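Local atomic coordinates of serpin (Taeniopygia guttata, PDB entry 5HGC), a protein that belongs to the serpin family, probably inhibits serine proteases, and holds a bound cortisol molecule. Residues V95-T106 and T165-F175. Residues are numbered along the deposited sequence; the frame is centred on the assembly and turned at random.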
loop_
_atom_site.group_PDB
_atom_site.type_symbol
_atom_site.label_atom_id
_atom_site.label_comp_id
_atom_site.label_asym_id
_atom_site.label_seq_id
_atom_site.Cartn_x
_atom_site.Cartn_y
_atom_site.Cartn_z
ATOM N N VAL A 95 2.083 -10.260 -10.247
ATOM C CA VAL A 95 1.253 -9.460 -9.361
ATOM C C VAL A 95 0.103 -8.806 -10.091
ATOM O O VAL A 95 -1.037 -8.957 -9.677
ATOM C CB VAL A 95 2.069 -8.401 -8.613
ATOM C CG1 VAL A 95 1.220 -7.684 -7.573
ATOM C CG2 VAL A 95 3.245 -9.033 -7.897
ATOM N N GLN A 96 0.404 -8.112 -11.192
ATOM C CA GLN A 96 -0.589 -7.314 -11.948
ATOM C C GLN A 96 -1.302 -6.371 -11.011
ATOM O O GLN A 96 -2.513 -6.455 -10.838
ATOM C CB GLN A 96 -1.603 -8.178 -12.727
ATOM C CG GLN A 96 -1.021 -8.890 -13.943
ATOM C CD GLN A 96 -1.695 -10.220 -14.202
ATOM O OE1 GLN A 96 -2.509 -10.353 -15.126
ATOM N NE2 GLN A 96 -1.371 -11.214 -13.370
ATOM N N LEU A 97 -0.535 -5.488 -10.391
ATOM C CA LEU A 97 -1.031 -4.688 -9.296
ATOM C C LEU A 97 -1.859 -3.533 -9.884
ATOM O O LEU A 97 -2.818 -3.063 -9.276
ATOM C CB LEU A 97 0.164 -4.193 -8.513
ATOM C CG LEU A 97 -0.063 -3.287 -7.332
ATOM C CD1 LEU A 97 -0.880 -3.979 -6.234
ATOM C CD2 LEU A 97 1.311 -2.810 -6.843
ATOM N N ASN A 98 -1.484 -3.126 -11.100
ATOM C CA ASN A 98 -2.036 -1.976 -11.780
ATOM C C ASN A 98 -2.025 -0.681 -10.963
ATOM O O ASN A 98 -3.018 0.006 -10.843
ATOM C CB ASN A 98 -3.362 -2.338 -12.463
ATOM C CG ASN A 98 -3.169 -3.464 -13.517
ATOM O OD1 ASN A 98 -2.167 -3.483 -14.259
ATOM N ND2 ASN A 98 -4.100 -4.426 -13.554
ATOM N N MET A 99 -0.872 -0.340 -10.410
ATOM C CA MET A 99 -0.802 0.840 -9.552
ATOM C C MET A 99 -0.546 2.024 -10.434
ATOM O O MET A 99 0.221 1.929 -11.384
ATOM C CB MET A 99 0.278 0.709 -8.494
ATOM C CG MET A 99 1.698 0.474 -8.963
ATOM S SD MET A 99 2.796 0.986 -7.617
ATOM C CE MET A 99 4.289 0.373 -8.352
ATOM N N MET A 100 -1.206 3.134 -10.120
ATOM C CA MET A 100 -1.194 4.313 -10.988
ATOM C C MET A 100 -0.973 5.611 -10.236
ATOM O O MET A 100 -1.489 5.800 -9.122
ATOM C CB MET A 100 -2.474 4.365 -11.801
ATOM C CG MET A 100 -2.576 3.207 -12.792
ATOM S SD MET A 100 -4.206 2.554 -13.302
ATOM C CE MET A 100 -5.014 1.985 -11.785
ATOM N N ASN A 101 -0.169 6.466 -10.873
ATOM C CA ASN A 101 0.205 7.825 -10.459
ATOM C C ASN A 101 -0.326 8.793 -11.485
ATOM O O ASN A 101 -0.190 8.530 -12.683
ATOM C CB ASN A 101 1.710 7.969 -10.560
ATOM C CG ASN A 101 2.417 7.216 -9.487
ATOM O OD1 ASN A 101 1.886 7.082 -8.356
ATOM N ND2 ASN A 101 3.611 6.690 -9.812
ATOM N N ALA A 102 -0.951 9.879 -11.046
ATOM C CA ALA A 102 -1.376 10.947 -11.948
ATOM C C ALA A 102 -1.178 12.278 -11.256
ATOM O O ALA A 102 -1.217 12.345 -10.018
ATOM C CB ALA A 102 -2.806 10.778 -12.437
ATOM N N ILE A 103 -0.876 13.300 -12.072
ATOM C CA ILE A 103 -0.881 14.687 -11.650
ATOM C C ILE A 103 -1.895 15.524 -12.392
ATOM O O ILE A 103 -2.098 15.346 -13.579
ATOM C CB ILE A 103 0.498 15.364 -11.618
ATOM C CG1 ILE A 103 1.159 15.395 -12.991
ATOM C CG2 ILE A 103 1.369 14.660 -10.619
ATOM C CD1 ILE A 103 2.396 16.290 -13.112
ATOM N N PHE A 104 -2.572 16.388 -11.648
ATOM C CA PHE A 104 -3.527 17.335 -12.196
ATOM C C PHE A 104 -2.986 18.725 -11.881
ATOM O O PHE A 104 -2.872 19.096 -10.690
ATOM C CB PHE A 104 -4.910 17.060 -11.613
ATOM C CG PHE A 104 -5.412 15.697 -11.949
ATOM C CD1 PHE A 104 -5.098 14.568 -11.106
ATOM C CD2 PHE A 104 -6.185 15.485 -13.131
ATOM C CE1 PHE A 104 -5.571 13.276 -11.449
ATOM C CE2 PHE A 104 -6.675 14.204 -13.457
ATOM C CZ PHE A 104 -6.357 13.103 -12.619
ATOM N N VAL A 105 -2.531 19.428 -12.920
ATOM C CA VAL A 105 -1.776 20.690 -12.724
ATOM C C VAL A 105 -2.659 21.812 -13.268
ATOM O O VAL A 105 -3.317 21.650 -14.332
ATOM C CB VAL A 105 -0.387 20.707 -13.429
ATOM C CG1 VAL A 105 0.433 21.991 -13.114
ATOM C CG2 VAL A 105 0.441 19.516 -12.982
ATOM N N THR A 106 -2.710 22.935 -12.538
ATOM C CA THR A 106 -3.444 24.110 -13.018
ATOM C C THR A 106 -3.028 24.495 -14.435
ATOM O O THR A 106 -1.826 24.521 -14.762
ATOM C CB THR A 106 -3.298 25.314 -12.092
ATOM O OG1 THR A 106 -3.821 26.456 -12.761
ATOM C CG2 THR A 106 -1.857 25.584 -11.724
ATOM N N THR A 165 -6.085 25.348 -6.285
ATOM C CA THR A 165 -5.190 24.189 -6.315
ATOM C C THR A 165 -4.187 24.436 -7.404
ATOM O O THR A 165 -4.520 24.788 -8.515
ATOM C CB THR A 165 -5.956 22.886 -6.585
ATOM O OG1 THR A 165 -6.898 22.675 -5.535
ATOM C CG2 THR A 165 -5.034 21.690 -6.622
ATOM N N VAL A 166 -2.936 24.278 -7.056
ATOM C CA VAL A 166 -1.897 24.393 -8.050
ATOM C C VAL A 166 -1.714 23.002 -8.703
ATOM O O VAL A 166 -1.854 22.859 -9.921
ATOM C CB VAL A 166 -0.640 24.988 -7.388
ATOM C CG1 VAL A 166 0.556 24.920 -8.298
ATOM C CG2 VAL A 166 -0.887 26.452 -7.021
ATOM N N MET A 167 -1.451 21.979 -7.871
ATOM C CA MET A 167 -1.237 20.585 -8.328
ATOM C C MET A 167 -1.797 19.576 -7.329
ATOM O O MET A 167 -1.555 19.672 -6.115
ATOM C CB MET A 167 0.254 20.331 -8.575
ATOM C CG MET A 167 0.608 18.878 -8.756
ATOM S SD MET A 167 2.270 18.635 -9.384
ATOM C CE MET A 167 3.254 19.232 -8.028
ATOM N N LEU A 168 -2.587 18.659 -7.859
ATOM C CA LEU A 168 -3.037 17.470 -7.194
ATOM C C LEU A 168 -2.166 16.264 -7.626
ATOM O O LEU A 168 -2.106 15.923 -8.803
ATOM C CB LEU A 168 -4.509 17.227 -7.576
ATOM C CG LEU A 168 -5.097 15.904 -7.064
ATOM C CD1 LEU A 168 -5.100 15.847 -5.533
ATOM C CD2 LEU A 168 -6.488 15.619 -7.585
ATOM N N LEU A 169 -1.473 15.624 -6.689
ATOM C CA LEU A 169 -0.801 14.323 -6.973
ATOM C C LEU A 169 -1.733 13.231 -6.541
ATOM O O LEU A 169 -2.072 13.156 -5.366
ATOM C CB LEU A 169 0.527 14.214 -6.231
ATOM C CG LEU A 169 1.343 12.923 -6.338
ATOM C CD1 LEU A 169 1.808 12.580 -7.749
ATOM C CD2 LEU A 169 2.544 13.099 -5.420
ATOM N N ALA A 170 -2.194 12.426 -7.486
ATOM C CA ALA A 170 -3.032 11.260 -7.168
ATOM C C ALA A 170 -2.243 9.896 -7.264
ATOM O O ALA A 170 -1.633 9.617 -8.318
ATOM C CB ALA A 170 -4.240 11.224 -8.082
ATOM N N SER A 171 -2.223 9.071 -6.189
ATOM C CA SER A 171 -1.897 7.639 -6.390
ATOM C C SER A 171 -3.026 6.754 -5.943
ATOM O O SER A 171 -3.643 6.962 -4.882
ATOM C CB SER A 171 -0.562 7.187 -5.808
ATOM O OG SER A 171 -0.677 7.216 -4.405
ATOM N N PHE A 172 -3.305 5.758 -6.774
ATOM C CA PHE A 172 -4.375 4.877 -6.474
ATOM C C PHE A 172 -4.050 3.490 -6.979
ATOM O O PHE A 172 -3.265 3.323 -7.899
ATOM C CB PHE A 172 -5.678 5.416 -7.047
ATOM C CG PHE A 172 -5.590 5.793 -8.494
ATOM C CD1 PHE A 172 -4.964 7.002 -8.896
ATOM C CD2 PHE A 172 -6.143 4.959 -9.483
ATOM C CE1 PHE A 172 -4.893 7.339 -10.257
ATOM C CE2 PHE A 172 -6.081 5.319 -10.844
ATOM C CZ PHE A 172 -5.456 6.495 -11.227
ATOM N N VAL A 173 -4.682 2.497 -6.378
ATOM C CA VAL A 173 -4.359 1.074 -6.655
ATOM C C VAL A 173 -5.462 0.227 -6.077
ATOM O O VAL A 173 -5.878 0.453 -4.941
ATOM C CB VAL A 173 -2.965 0.657 -6.111
ATOM C CG1 VAL A 173 -2.840 1.012 -4.638
ATOM C CG2 VAL A 173 -2.702 -0.797 -6.413
ATOM N N TYR A 174 -5.964 -0.683 -6.906
ATOM C CA TYR A 174 -6.929 -1.706 -6.510
ATOM C C TYR A 174 -6.228 -3.082 -6.668
ATOM O O TYR A 174 -5.459 -3.294 -7.631
ATOM C CB TYR A 174 -8.212 -1.670 -7.376
ATOM C CG TYR A 174 -9.066 -2.935 -7.241
ATOM C CD1 TYR A 174 -10.055 -3.052 -6.219
ATOM C CD2 TYR A 174 -8.878 -4.050 -8.108
ATOM C CE1 TYR A 174 -10.859 -4.202 -6.111
ATOM C CE2 TYR A 174 -9.651 -5.222 -7.970
ATOM C CZ TYR A 174 -10.622 -5.285 -6.978
ATOM O OH TYR A 174 -11.370 -6.418 -6.866
ATOM N N PHE A 175 -6.512 -4.011 -5.741
ATOM C CA PHE A 175 -6.000 -5.355 -5.858
ATOM C C PHE A 175 -7.038 -6.347 -5.364
ATOM O O PHE A 175 -7.798 -6.076 -4.414
ATOM C CB PHE A 175 -4.656 -5.472 -5.093
ATOM C CG PHE A 175 -3.988 -6.843 -5.176
ATOM C CD1 PHE A 175 -3.339 -7.274 -6.362
ATOM C CD2 PHE A 175 -4.009 -7.717 -4.078
ATOM C CE1 PHE A 175 -2.725 -8.540 -6.441
ATOM C CE2 PHE A 175 -3.398 -8.982 -4.160
ATOM C CZ PHE A 175 -2.753 -9.402 -5.345
HETATM O O HOH W 1 -4.657 -5.296 -9.345
HETATM O O HOH W 2 -5.012 -1.026 -9.465
#
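Two groups of the partner strand grip Met100 O: Phe172 N donates a hydrogen bond to it at 3.0 Å, and the CA-H of Ser171 adds a weaker contact, with CA 3.3 Å from that oxygen. The same antiparallel pairing runs on through Ala102 with Ala170 to Phe104 with Leu168.

Phe172 CG lies between its backbone N and carbonyl carbon (chi1 51°), which turns the ring back over Met100. Met100 CB makes a CH-pi contact over one face, 4.0 Å from the ring centroid, SD stands obliquely in a Met-aromatic contact, and CE reaches Phe172 CE2 at 3.6 Å. An alanine in place of Phe172 would probably leave Met100 without its aromatic mate and open a gap against Ile146 of helix 135-149, which covers this side of the sheet. Small Ala102 lets Tyr145 of that helix approach, and Ala170 CB meets the Phe104 ring edge. On the other side Ile103 CG2 meets Leu169 CD1 at 3.6 Å, and Leu169 packs against helix 39-52.

Strand 167-176 also pairs with strand 316-325, making it an inner strand of serpin sheet A: backbone bonds fix the register, and mostly apolar side chains meet helices, though polar Asn101 and Ser171 intervene, Ser171 OG hydrogen-bonded to His319.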